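Side-chain contacts in HTH-type transcriptional activator AmpR (Pseudomonas aeruginosa PAO1, PDB 5MMH), which activates expression of the AmpC beta-lactamase by binding its promoter, and recognises cell-wall muropeptides through its effector domain: residues 14-19 with 197-202; 35-40 with 203-208; 46-51 with 55-60; 81-86 with 112-117; 96-101 with 171-176. All coordinates share one frame; numbering follows the deposited sequence.

Contact 1: residues 14-19 with 197-202; sequences LTVGAV and LAFRGW
F199 reaches from helix 194-215 onto strand 13-19 and meets L14 and V16. These are two residues of the strand that point toward the helix. The side chains of V16 and F199 come from opposite directions, and the V16 CG2 methyl ends over one face of the phenyl ring. V16 CG2 is 4.1 Å from the centroid of the F199 ring and 20° off the ring normal. It lies toward the rim, 3.9 Å from F199 CE2. This is a CH-pi contact. V16 CG2 stands anti to its own carbonyl carbon, and this turns the methyl to the ring.

L14 comes in differently, crossing F199 at about a right angle. Its CD2 methyl presses on the root of the aromatic side chain, with L14 CD2 3.5 Å from F199 CB and 3.8 Å from F199 CG. With CG anti to the backbone N (chi1 174°), F199 carries its ring out from the helix to meet both residues. F34 meets the same ring edge-to-face. Y61 also touches F199, and L43 touches L14 and V16. All three touching residues are buried, and the contact is purely apolar. It is helix-on-sheet packing in the alpha/beta core of a LysR-type effector domain, a fold shared with the periplasmic binding proteins.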
# COMPACT_ATOMS: atom_id res chain seq x y z
N LEU A 14 -3.18 -23.10 -7.23
CA LEU A 14 -3.76 -21.92 -7.86
C LEU A 14 -3.08 -20.67 -7.33
O LEU A 14 -3.06 -20.45 -6.12
CB LEU A 14 -5.26 -21.87 -7.58
CG LEU A 14 -5.96 -20.58 -8.00
CD1 LEU A 14 -5.88 -20.38 -9.49
CD2 LEU A 14 -7.40 -20.60 -7.52
N THR A 15 -2.54 -19.85 -8.22
CA THR A 15 -1.84 -18.64 -7.82
C THR A 15 -2.57 -17.42 -8.36
O THR A 15 -2.70 -17.24 -9.58
CB THR A 15 -0.38 -18.68 -8.30
OG1 THR A 15 -0.35 -18.73 -9.72
CG2 THR A 15 0.30 -19.93 -7.78
N VAL A 16 -3.06 -16.58 -7.45
CA VAL A 16 -3.79 -15.37 -7.81
C VAL A 16 -3.06 -14.16 -7.21
O VAL A 16 -2.67 -14.20 -6.04
CB VAL A 16 -5.25 -15.41 -7.34
CG1 VAL A 16 -5.95 -14.10 -7.69
CG2 VAL A 16 -6.00 -16.59 -7.99
N GLY A 17 -2.89 -13.13 -8.02
CA GLY A 17 -2.41 -11.82 -7.57
C GLY A 17 -3.52 -10.79 -7.72
O GLY A 17 -4.26 -10.79 -8.71
N ALA A 18 -3.64 -9.92 -6.72
CA ALA A 18 -4.69 -8.92 -6.65
C ALA A 18 -4.07 -7.60 -6.20
O ALA A 18 -3.13 -7.60 -5.41
CB ALA A 18 -5.78 -9.36 -5.67
N VAL A 19 -4.61 -6.47 -6.67
CA VAL A 19 -4.15 -5.19 -6.15
C VAL A 19 -4.40 -5.14 -4.65
O VAL A 19 -5.39 -5.67 -4.15
CB VAL A 19 -4.83 -4.01 -6.86
CG1 VAL A 19 -4.34 -3.91 -8.25
CG2 VAL A 19 -6.31 -4.20 -6.92
N LEU A 197 -10.94 -22.45 -13.04
CA LEU A 197 -12.37 -22.36 -13.34
C LEU A 197 -13.19 -22.33 -12.07
O LEU A 197 -14.13 -21.52 -11.94
CB LEU A 197 -12.81 -23.52 -14.25
CG LEU A 197 -12.26 -23.36 -15.67
CD1 LEU A 197 -12.47 -24.58 -16.56
CD2 LEU A 197 -12.84 -22.12 -16.31
N ALA A 198 -12.83 -23.16 -11.08
CA ALA A 198 -13.54 -23.13 -9.81
C ALA A 198 -13.43 -21.76 -9.16
O ALA A 198 -14.44 -21.19 -8.71
CB ALA A 198 -13.00 -24.22 -8.89
N PHE A 199 -12.22 -21.20 -9.11
CA PHE A 199 -12.05 -19.89 -8.47
C PHE A 199 -12.86 -18.82 -9.18
O PHE A 199 -13.50 -18.00 -8.54
CB PHE A 199 -10.57 -19.50 -8.43
CG PHE A 199 -10.31 -18.11 -7.91
CD1 PHE A 199 -10.35 -17.85 -6.55
CD2 PHE A 199 -10.01 -17.08 -8.78
CE1 PHE A 199 -10.11 -16.57 -6.08
CE2 PHE A 199 -9.78 -15.80 -8.30
CZ PHE A 199 -9.84 -15.55 -6.95
N ARG A 200 -12.82 -18.82 -10.51
CA ARG A 200 -13.58 -17.85 -11.30
C ARG A 200 -15.08 -17.91 -11.00
O ARG A 200 -15.74 -16.87 -10.83
CB ARG A 200 -13.28 -18.10 -12.78
CG ARG A 200 -14.10 -17.36 -13.81
CD ARG A 200 -13.99 -18.11 -15.14
NE ARG A 200 -15.06 -17.77 -16.06
CZ ARG A 200 -14.89 -17.39 -17.32
NH1 ARG A 200 -15.95 -17.08 -18.07
NH2 ARG A 200 -13.67 -17.33 -17.84
N GLY A 201 -15.63 -19.11 -10.88
CA GLY A 201 -17.05 -19.22 -10.60
C GLY A 201 -17.42 -18.61 -9.26
O GLY A 201 -18.35 -17.80 -9.16
N TRP A 202 -16.66 -18.96 -8.22
CA TRP A 202 -16.90 -18.39 -6.90
C TRP A 202 -16.70 -16.87 -6.91
O TRP A 202 -17.46 -16.13 -6.27
CB TRP A 202 -15.97 -19.05 -5.88
CG TRP A 202 -16.01 -18.38 -4.56
CD1 TRP A 202 -16.86 -18.65 -3.53
CD2 TRP A 202 -15.16 -17.32 -4.11
NE1 TRP A 202 -16.61 -17.82 -2.48
CE2 TRP A 202 -15.57 -16.99 -2.81
CE3 TRP A 202 -14.11 -16.60 -4.70
CZ2 TRP A 202 -14.95 -15.99 -2.06
CZ3 TRP A 202 -13.50 -15.61 -3.96
CH2 TRP A 202 -13.91 -15.32 -2.65

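Contact 2: residues 35-40 with 203-208; sequences QARHPF and LLEMAA
R37 and E205 meet through their charged ends at the surface, joining the end of helix 20-37 to helix 194-215.

The ionic part is a salt bridge made end-on. Both NH1 and NH2 of R37 donate to a single oxygen, E205 OE1. R37 NH2 is 3.0 Å from E205 OE1, and R37 NH1 is 3.1 Å from it. OE1 lies close to the guanidinium plane. The two nitrogens stand out of the carboxylate plane, on the same face of it. The guanidinium and carboxylate planes are 32° apart, so this is not the flat two-to-two pairing of an arginine with both oxygens. The link from R37 NH2 to E205 OE2 is weak at 3.5 Å. E205 reaches out fully extended, while R37 is bent at chi3 (62°), which swings its end group round to the acid. R37 NH1 has a second acidic partner, D33 OD2, so the guanidinium is shared between two carboxylates.

Packing surrounds this pair. The guanidinium of R37 also lies against W202, about one turn before E205. M206 touches W26 and R30 of helix 20-37, and L203 makes an apolar contact with W26. The salt bridge thus ties the exposed side of a helix-helix packing, where the first and last helices of the LysR effector domain pack against each other.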
# COMPACT_ATOMS: atom_id res chain seq x y z
N GLN A 35 -12.40 -20.95 0.75
CA GLN A 35 -11.64 -22.10 1.22
C GLN A 35 -12.55 -23.17 1.81
O GLN A 35 -12.22 -24.36 1.72
CB GLN A 35 -10.59 -21.65 2.25
CG GLN A 35 -9.93 -20.32 1.85
CD GLN A 35 -8.45 -20.21 2.17
OE1 GLN A 35 -7.60 -20.78 1.47
NE2 GLN A 35 -8.13 -19.46 3.22
N ALA A 36 -13.68 -22.78 2.41
CA ALA A 36 -14.65 -23.78 2.86
C ALA A 36 -15.24 -24.54 1.68
O ALA A 36 -15.27 -25.78 1.67
CB ALA A 36 -15.77 -23.10 3.66
N ARG A 37 -15.67 -23.82 0.64
CA ARG A 37 -16.33 -24.42 -0.51
C ARG A 37 -15.38 -25.13 -1.45
O ARG A 37 -15.83 -25.92 -2.28
CB ARG A 37 -17.12 -23.33 -1.26
CG ARG A 37 -18.24 -22.75 -0.39
CD ARG A 37 -18.79 -21.42 -0.89
NE ARG A 37 -19.39 -21.51 -2.21
CZ ARG A 37 -20.07 -20.52 -2.79
NH1 ARG A 37 -20.23 -19.36 -2.16
NH2 ARG A 37 -20.58 -20.69 -4.00
N HIS A 38 -14.07 -24.88 -1.35
CA HIS A 38 -13.08 -25.57 -2.17
C HIS A 38 -11.88 -25.95 -1.31
O HIS A 38 -10.81 -25.34 -1.41
CB HIS A 38 -12.67 -24.70 -3.36
CG HIS A 38 -13.81 -24.34 -4.25
ND1 HIS A 38 -14.13 -25.07 -5.38
CD2 HIS A 38 -14.71 -23.33 -4.18
CE1 HIS A 38 -15.19 -24.52 -5.96
NE2 HIS A 38 -15.56 -23.47 -5.25
N PRO A 39 -12.04 -26.97 -0.45
CA PRO A 39 -10.98 -27.31 0.52
C PRO A 39 -9.72 -27.84 -0.13
O PRO A 39 -8.64 -27.78 0.48
CB PRO A 39 -11.63 -28.40 1.38
CG PRO A 39 -12.84 -28.85 0.62
CD PRO A 39 -13.27 -27.72 -0.24
N PHE A 40 -9.83 -28.36 -1.33
CA PHE A 40 -8.79 -29.06 -2.07
C PHE A 40 -7.90 -28.14 -2.91
O PHE A 40 -6.85 -28.59 -3.39
CB PHE A 40 -9.46 -30.08 -3.01
CG PHE A 40 -10.42 -29.45 -3.99
CD1 PHE A 40 -10.16 -29.48 -5.36
CD2 PHE A 40 -11.58 -28.79 -3.54
CE1 PHE A 40 -11.05 -28.87 -6.27
CE2 PHE A 40 -12.46 -28.19 -4.43
CZ PHE A 40 -12.20 -28.23 -5.79
N LEU A 203 -15.68 -16.38 -7.61
CA LEU A 203 -15.41 -14.94 -7.57
C LEU A 203 -16.50 -14.16 -8.30
O LEU A 203 -16.85 -13.05 -7.87
CB LEU A 203 -14.04 -14.63 -8.17
CG LEU A 203 -13.63 -13.16 -8.23
CD1 LEU A 203 -13.38 -12.59 -6.84
CD2 LEU A 203 -12.40 -13.05 -9.11
N LEU A 204 -17.02 -14.70 -9.40
CA LEU A 204 -18.11 -14.04 -10.13
C LEU A 204 -19.39 -13.99 -9.30
O LEU A 204 -20.10 -12.98 -9.32
CB LEU A 204 -18.36 -14.74 -11.46
CG LEU A 204 -17.25 -14.49 -12.48
CD1 LEU A 204 -17.49 -15.26 -13.78
CD2 LEU A 204 -17.13 -12.99 -12.77
N GLU A 205 -19.71 -15.07 -8.60
CA GLU A 205 -20.85 -15.05 -7.68
C GLU A 205 -20.69 -13.93 -6.65
O GLU A 205 -21.60 -13.11 -6.46
CB GLU A 205 -20.97 -16.40 -6.98
CG GLU A 205 -22.15 -16.52 -6.05
CD GLU A 205 -22.25 -17.92 -5.47
OE1 GLU A 205 -22.12 -18.07 -4.24
OE2 GLU A 205 -22.44 -18.86 -6.27
N MET A 206 -19.55 -13.89 -5.96
CA MET A 206 -19.31 -12.84 -4.98
C MET A 206 -19.34 -11.45 -5.62
O MET A 206 -19.83 -10.50 -5.03
CB MET A 206 -17.97 -13.05 -4.27
CG MET A 206 -17.84 -14.33 -3.44
SD MET A 206 -19.08 -14.59 -2.14
CE MET A 206 -18.77 -13.28 -1.00
N ALA A 207 -18.81 -11.32 -6.84
CA ALA A 207 -18.83 -10.01 -7.47
C ALA A 207 -20.26 -9.58 -7.78
O ALA A 207 -20.61 -8.40 -7.62
CB ALA A 207 -17.97 -10.03 -8.73
N ALA A 208 -21.12 -10.52 -8.20
CA ALA A 208 -22.50 -10.17 -8.54
C ALA A 208 -23.24 -9.65 -7.32
O ALA A 208 -24.04 -8.72 -7.43
CB ALA A 208 -23.23 -11.38 -9.13

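Contact 3: residues 46-51 with 55-60; sequences STHNNR and AAEGLD
L59 rests its two methyls on S46 and H48, and its buried side chain against S46 is the well-packed part of the contact. L59 CD2 lies 3.9 Å from S46 OG. H48 has two conformers, and its contacts hold for the one described. In that one, L59 CD1 is 4.0 Å from H48 NE2. With CG anti to the carbonyl carbon (chi1 -54°), L59 directs its methyls at S46 and H48. V52 also touches L59. Within the strand, a weak and tentative bond runs from H48 NE2 to S46 OG, 2.7 Å long and far from straight at 122°.

The short, weakly bonded helix 54-57 ends in a Schellman motif, with G58 at positive phi. The chain then turns back, bringing L59 to strand 42-48. That strand is at the margin of its sheet within the subunit. At S46 it pairs in parallel with a strand of the second subunit, as the LysR-type dimer continues the sheet across its interface.

The outer side is looser. E57 is exposed, and its carboxylate is modelled over a face of the H48 ring. That approach is too close to be trusted, so the pairing is doubtful. A water lies 3.1 Å from S46 OG and bonds only weakly to E57 O, at 3.5 Å.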
# COMPACT_ATOMS: atom_id res chain seq x y z
N SER A 46 -1.04 -13.36 -3.62
CA SER A 46 -0.08 -12.28 -3.44
C SER A 46 -0.72 -10.95 -3.83
O SER A 46 -1.66 -10.92 -4.63
CB SER A 46 1.21 -12.54 -4.26
OG SER A 46 0.94 -12.61 -5.65
N THR A 47 -0.21 -9.85 -3.27
CA THR A 47 -0.73 -8.55 -3.65
C THR A 47 0.27 -7.83 -4.53
O THR A 47 1.46 -8.14 -4.55
CB THR A 47 -1.09 -7.66 -2.44
OG1 THR A 47 0.10 -7.27 -1.71
CG2 THR A 47 -2.08 -8.38 -1.52
N HIS A 48 -0.23 -6.85 -5.28
CA HIS A 48 0.59 -6.06 -6.18
C HIS A 48 -0.05 -4.67 -6.27
O HIS A 48 -1.10 -4.42 -5.68
CB HIS A 48 0.73 -6.80 -7.53
CG HIS A 48 1.09 -8.25 -7.38
ND1 HIS A 48 2.34 -8.68 -6.98
CD2 HIS A 48 0.34 -9.37 -7.53
CE1 HIS A 48 2.34 -10.00 -6.91
NE2 HIS A 48 1.14 -10.45 -7.24
N ASN A 49 0.60 -3.77 -7.01
CA ASN A 49 0.21 -2.36 -7.00
C ASN A 49 -0.34 -1.87 -8.33
O ASN A 49 -0.17 -0.70 -8.68
CB ASN A 49 1.39 -1.49 -6.56
CG ASN A 49 2.46 -1.33 -7.65
OD1 ASN A 49 2.46 -2.02 -8.67
ND2 ASN A 49 3.38 -0.39 -7.41
N ASN A 50 -1.02 -2.75 -9.07
CA ASN A 50 -1.71 -2.43 -10.33
C ASN A 50 -0.80 -2.25 -11.54
O ASN A 50 -1.29 -1.85 -12.60
CB ASN A 50 -2.57 -1.17 -10.23
CG ASN A 50 -3.86 -1.32 -10.98
OD1 ASN A 50 -4.53 -2.35 -10.86
ND2 ASN A 50 -4.20 -0.32 -11.79
N ARG A 51 0.50 -2.50 -11.42
CA ARG A 51 1.36 -2.68 -12.59
C ARG A 51 1.77 -4.14 -12.73
O ARG A 51 2.82 -4.46 -13.31
CB ARG A 51 2.58 -1.76 -12.50
CG ARG A 51 2.22 -0.29 -12.61
CD ARG A 51 3.01 0.38 -13.74
NE ARG A 51 2.83 1.84 -13.77
CZ ARG A 51 1.92 2.48 -14.51
NH1 ARG A 51 1.10 1.79 -15.30
NH2 ARG A 51 1.85 3.81 -14.48
N ALA A 55 3.22 -12.92 -16.05
CA ALA A 55 4.23 -13.92 -16.35
C ALA A 55 5.41 -13.85 -15.38
O ALA A 55 5.88 -14.89 -14.89
CB ALA A 55 4.70 -13.77 -17.80
N ALA A 56 5.90 -12.64 -15.07
CA ALA A 56 7.06 -12.50 -14.18
C ALA A 56 6.78 -13.00 -12.77
O ALA A 56 7.68 -13.52 -12.11
CB ALA A 56 7.51 -11.04 -14.13
N GLU A 57 5.55 -12.85 -12.29
CA GLU A 57 5.21 -13.28 -10.95
C GLU A 57 4.66 -14.70 -10.89
O GLU A 57 4.42 -15.21 -9.80
CB GLU A 57 4.22 -12.30 -10.33
CG GLU A 57 4.55 -10.85 -10.69
CD GLU A 57 4.04 -9.86 -9.67
OE1 GLU A 57 2.81 -9.61 -9.68
OE2 GLU A 57 4.83 -9.31 -8.86
N GLY A 58 4.49 -15.36 -12.04
CA GLY A 58 3.94 -16.70 -12.04
C GLY A 58 2.47 -16.82 -11.65
O GLY A 58 2.08 -17.81 -11.03
N LEU A 59 1.64 -15.84 -12.02
CA LEU A 59 0.24 -15.84 -11.64
C LEU A 59 -0.59 -16.64 -12.65
O LEU A 59 -0.32 -16.60 -13.85
CB LEU A 59 -0.30 -14.42 -11.58
CG LEU A 59 0.47 -13.45 -10.68
CD1 LEU A 59 -0.20 -12.10 -10.64
CD2 LEU A 59 0.54 -14.03 -9.31
N ASP A 60 -1.61 -17.36 -12.15
CA ASP A 60 -2.65 -17.84 -13.06
C ASP A 60 -3.62 -16.70 -13.40
O ASP A 60 -3.90 -16.46 -14.57
CB ASP A 60 -3.38 -19.04 -12.44
CG ASP A 60 -2.43 -20.21 -12.12
OD1 ASP A 60 -1.61 -20.56 -12.99
OD2 ASP A 60 -2.47 -20.76 -11.00
O HOH W 1 3.60 -13.74 -6.74

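Contact 4: residues 81-86 with 112-117; sequences APLTVL and ADEWPL
E114 and L83 touch along nearly the whole glutamate, through one leucine methyl, L83 CD1. The side chain of E114 can be followed outward past it. E114 CB lies 3.9 Å from L83 CD1, and E114 CG is 3.8 Å from the same methyl. The two side chains cross at about a right angle, with L83 CD1 at the crossing. E114 CD comes to 3.4 Å from L83 CD1. The tip follows: E114 OE1 is also at 3.4 Å from L83 CD1, and E114 OE2 at 3.6 Å. CG is anti to the carbonyl carbon (chi1 -62°) and the chain is extended beyond it, which lays the acid along the methyl.

The second pair is apolar. V85 CG2 touches the far end of the W115 indole, 3.9 Å from W115 CH2, and again the side chains cross at about a right angle. The L83–E114 and V85–W115 pairs seat the start of helix 114-121 on strand 73-86 in the LysR effector domain. From neighbouring strands, L154 touches both L83 and W115, and L107 O bonds W115 NE1.

The carboxylate of E114 is buried, with hydrocarbon against it, and its polar needs are met away from L83. OE2 forms a salt bridge with R111, and OE1 bonds weakly to S109. In such surroundings the arginine would be expected to favour the ionised acid, and the pair also ties the helix start to the loop before it.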
# COMPACT_ATOMS: atom_id res chain seq x y z
N ALA A 81 -15.87 0.57 -9.54
CA ALA A 81 -15.39 1.18 -8.30
C ALA A 81 -15.38 2.69 -8.50
O ALA A 81 -14.34 3.27 -8.83
CB ALA A 81 -14.02 0.66 -7.90
N PRO A 82 -16.53 3.35 -8.33
CA PRO A 82 -16.56 4.81 -8.48
C PRO A 82 -15.71 5.46 -7.41
O PRO A 82 -15.59 4.97 -6.29
CB PRO A 82 -18.04 5.16 -8.30
CG PRO A 82 -18.77 3.87 -8.36
CD PRO A 82 -17.83 2.83 -7.87
N LEU A 83 -15.13 6.59 -7.77
CA LEU A 83 -14.23 7.33 -6.91
C LEU A 83 -14.98 8.46 -6.20
O LEU A 83 -15.80 9.14 -6.81
CB LEU A 83 -13.08 7.93 -7.73
CG LEU A 83 -12.16 6.95 -8.45
CD1 LEU A 83 -10.99 7.68 -9.09
CD2 LEU A 83 -11.66 5.90 -7.47
N THR A 84 -14.67 8.65 -4.92
CA THR A 84 -15.23 9.75 -4.16
C THR A 84 -14.16 10.37 -3.27
O THR A 84 -13.11 9.78 -3.03
CB THR A 84 -16.44 9.30 -3.33
OG1 THR A 84 -17.29 10.43 -3.09
CG2 THR A 84 -16.00 8.69 -1.99
N VAL A 85 -14.46 11.56 -2.76
CA VAL A 85 -13.57 12.27 -1.84
C VAL A 85 -13.66 11.63 -0.46
O VAL A 85 -14.76 11.44 0.08
CB VAL A 85 -13.93 13.76 -1.78
CG1 VAL A 85 -13.31 14.40 -0.58
CG2 VAL A 85 -13.49 14.47 -3.06
N LEU A 86 -12.50 11.30 0.12
CA LEU A 86 -12.42 10.71 1.45
C LEU A 86 -11.37 11.46 2.25
O LEU A 86 -10.30 11.80 1.73
CB LEU A 86 -12.08 9.21 1.37
CG LEU A 86 -13.12 8.34 0.67
CD1 LEU A 86 -12.56 6.96 0.41
CD2 LEU A 86 -14.38 8.24 1.51
N ALA A 112 -3.76 10.56 -13.87
CA ALA A 112 -3.74 11.99 -13.58
C ALA A 112 -5.06 12.70 -13.85
O ALA A 112 -5.19 13.88 -13.49
CB ALA A 112 -2.63 12.68 -14.39
N ASP A 113 -6.05 12.04 -14.45
CA ASP A 113 -7.28 12.72 -14.79
C ASP A 113 -8.43 12.42 -13.83
O ASP A 113 -9.57 12.77 -14.12
CB ASP A 113 -7.70 12.38 -16.23
CG ASP A 113 -6.90 13.17 -17.27
OD1 ASP A 113 -6.12 12.55 -18.03
OD2 ASP A 113 -7.04 14.41 -17.31
N GLU A 114 -8.15 11.83 -12.67
CA GLU A 114 -9.23 11.48 -11.77
C GLU A 114 -9.80 12.72 -11.08
O GLU A 114 -11.02 12.89 -11.01
CB GLU A 114 -8.74 10.46 -10.75
CG GLU A 114 -8.28 9.14 -11.36
CD GLU A 114 -7.89 8.10 -10.30
OE1 GLU A 114 -7.65 8.49 -9.14
OE2 GLU A 114 -7.84 6.89 -10.62
N TRP A 115 -8.93 13.60 -10.58
CA TRP A 115 -9.41 14.82 -9.93
C TRP A 115 -10.15 15.76 -10.88
O TRP A 115 -11.21 16.26 -10.49
CB TRP A 115 -8.25 15.55 -9.24
CG TRP A 115 -7.99 15.05 -7.87
CD1 TRP A 115 -6.98 14.24 -7.49
CD2 TRP A 115 -8.78 15.29 -6.71
NE1 TRP A 115 -7.08 13.96 -6.15
CE2 TRP A 115 -8.18 14.60 -5.65
CE3 TRP A 115 -9.95 16.02 -6.45
CZ2 TRP A 115 -8.68 14.62 -4.35
CZ3 TRP A 115 -10.47 16.03 -5.17
CH2 TRP A 115 -9.82 15.34 -4.13
N PRO A 116 -9.64 16.09 -12.08
CA PRO A 116 -10.46 16.89 -12.99
C PRO A 116 -11.77 16.20 -13.35
O PRO A 116 -12.81 16.87 -13.41
CB PRO A 116 -9.56 17.10 -14.21
CG PRO A 116 -8.42 16.18 -14.05
CD PRO A 116 -8.26 15.93 -12.59
N LEU A 117 -11.76 14.89 -13.55
CA LEU A 117 -13.01 14.19 -13.84
C LEU A 117 -14.00 14.34 -12.70
O LEU A 117 -15.19 14.56 -12.93
CB LEU A 117 -12.75 12.72 -14.13
CG LEU A 117 -12.37 12.43 -15.59
CD1 LEU A 117 -12.03 10.96 -15.80
CD2 LEU A 117 -13.51 12.86 -16.50

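Contact 5: residues 96-101 with 171-176; sequences HSPADL and RPFATE
F173 lays one face of its ring on P98. P98 CG lies 4.1 Å from the centroid of the F173 ring, 14° off the normal and toward the rim, a CH-pi contact. P98 CD is 3.7 Å from F173 CE1. L101 slides past the ring, with L101 CD1 4.1 Å from F173 CE2. P172 CB lies over the centre of the opposite face, so the phenyl is held between two prolines.

The contact joins two loops on the surface of the effector domain, and W118 of helix 114-121 touches both F173 and L101. The next shell fixes each loop. P98 opens a 3-10 turn. D100, within that turn, accepts through OD1 from the backbone N of the residues before P98: weakly from S97, and tentatively from the poorly ordered H96. In the 171-176 loop, R171 NE donates to F173 O at 3.2 Å, in the carbonyl plane. R171 NH2 bonds A174 O and makes a salt bridge to E176 OE2.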
# COMPACT_ATOMS: atom_id res chain seq x y z
N HIS A 96 -17.27 22.75 3.25
CA HIS A 96 -18.69 23.03 3.09
C HIS A 96 -19.17 22.85 1.66
O HIS A 96 -20.27 22.35 1.43
CB HIS A 96 -19.00 24.47 3.55
CG HIS A 96 -18.30 24.86 4.82
ND1 HIS A 96 -17.64 26.06 4.96
CD2 HIS A 96 -18.15 24.21 5.99
CE1 HIS A 96 -17.11 26.13 6.17
NE2 HIS A 96 -17.40 25.02 6.82
N SER A 97 -18.36 23.22 0.69
CA SER A 97 -18.62 22.99 -0.72
C SER A 97 -17.37 22.36 -1.34
O SER A 97 -16.26 22.55 -0.83
CB SER A 97 -18.97 24.29 -1.45
OG SER A 97 -17.84 25.15 -1.52
N PRO A 98 -17.53 21.61 -2.43
CA PRO A 98 -16.35 21.09 -3.14
C PRO A 98 -15.34 22.16 -3.54
O PRO A 98 -14.18 21.84 -3.79
CB PRO A 98 -16.95 20.41 -4.37
CG PRO A 98 -18.32 20.00 -3.92
CD PRO A 98 -18.79 21.09 -2.99
N ALA A 99 -15.77 23.43 -3.61
CA ALA A 99 -14.84 24.51 -3.97
C ALA A 99 -13.77 24.71 -2.90
O ALA A 99 -12.65 25.12 -3.23
CB ALA A 99 -15.62 25.80 -4.22
N ASP A 100 -14.10 24.42 -1.64
CA ASP A 100 -13.12 24.48 -0.55
C ASP A 100 -11.95 23.51 -0.73
O ASP A 100 -10.94 23.64 -0.02
CB ASP A 100 -13.80 24.16 0.79
CG ASP A 100 -14.80 25.22 1.21
OD1 ASP A 100 -15.72 24.88 1.98
OD2 ASP A 100 -14.66 26.39 0.79
N LEU A 101 -12.06 22.54 -1.64
CA LEU A 101 -11.04 21.50 -1.72
C LEU A 101 -9.69 22.05 -2.13
O LEU A 101 -8.66 21.45 -1.79
CB LEU A 101 -11.48 20.41 -2.70
CG LEU A 101 -12.52 19.45 -2.16
CD1 LEU A 101 -13.07 18.66 -3.33
CD2 LEU A 101 -11.89 18.52 -1.13
N ARG A 171 -16.79 10.56 4.41
CA ARG A 171 -17.14 10.93 3.05
C ARG A 171 -17.86 12.28 3.10
O ARG A 171 -19.04 12.33 3.48
CB ARG A 171 -18.04 9.87 2.42
CG ARG A 171 -18.43 10.16 0.98
CD ARG A 171 -19.24 9.02 0.41
NE ARG A 171 -19.64 9.30 -0.96
CZ ARG A 171 -19.99 8.36 -1.82
NH1 ARG A 171 -19.97 7.08 -1.45
NH2 ARG A 171 -20.33 8.69 -3.06
N PRO A 172 -17.21 13.39 2.74
CA PRO A 172 -17.85 14.70 2.90
C PRO A 172 -18.86 15.07 1.82
O PRO A 172 -19.73 15.90 2.10
CB PRO A 172 -16.67 15.68 2.88
CG PRO A 172 -15.55 14.93 2.24
CD PRO A 172 -15.74 13.50 2.62
N PHE A 173 -18.78 14.51 0.61
CA PHE A 173 -19.70 14.86 -0.47
C PHE A 173 -20.31 13.62 -1.09
O PHE A 173 -19.78 12.51 -1.00
CB PHE A 173 -19.01 15.67 -1.57
CG PHE A 173 -18.17 16.81 -1.05
CD1 PHE A 173 -18.77 17.93 -0.49
CD2 PHE A 173 -16.79 16.75 -1.11
CE1 PHE A 173 -17.99 18.98 -0.01
CE2 PHE A 173 -16.01 17.80 -0.63
CZ PHE A 173 -16.61 18.91 -0.08
N ALA A 174 -21.45 13.83 -1.76
CA ALA A 174 -22.15 12.75 -2.44
C ALA A 174 -21.59 12.45 -3.83
O ALA A 174 -21.73 11.32 -4.31
CB ALA A 174 -23.64 13.09 -2.56
N THR A 175 -20.97 13.43 -4.48
CA THR A 175 -20.54 13.26 -5.86
C THR A 175 -19.57 12.08 -6.01
O THR A 175 -18.60 11.95 -5.25
CB THR A 175 -19.88 14.55 -6.35
OG1 THR A 175 -20.83 15.63 -6.29
CG2 THR A 175 -19.41 14.41 -7.78
N GLU A 176 -19.85 11.22 -6.99
CA GLU A 176 -18.95 10.16 -7.45
C GLU A 176 -18.56 10.42 -8.90
O GLU A 176 -19.20 11.21 -9.60
CB GLU A 176 -19.59 8.77 -7.40
CG GLU A 176 -20.11 8.30 -6.08
CD GLU A 176 -20.73 6.94 -6.19
OE1 GLU A 176 -21.07 6.54 -7.33
OE2 GLU A 176 -20.88 6.26 -5.15

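Contacts 1, 2 and 3 lie at one end of the domain; contacts 4 and 5 lie on the other side of its centre. Contacts 1 and 2 share helix 194-215, and their centres are about 9 Å apart. Contact 3 is joined to contact 1 through neighbouring strands, and G58 O is 2.9 Å from T15 OG1. Contacts 4 and 5 have centres about 12 Å apart and meet where T84 OG1 is 3.0 Å from T175 O. Between contacts 1 and 4 the centres are about 28 Å apart. As in related LysR regulators, the effector probably binds between the two halves of the domain.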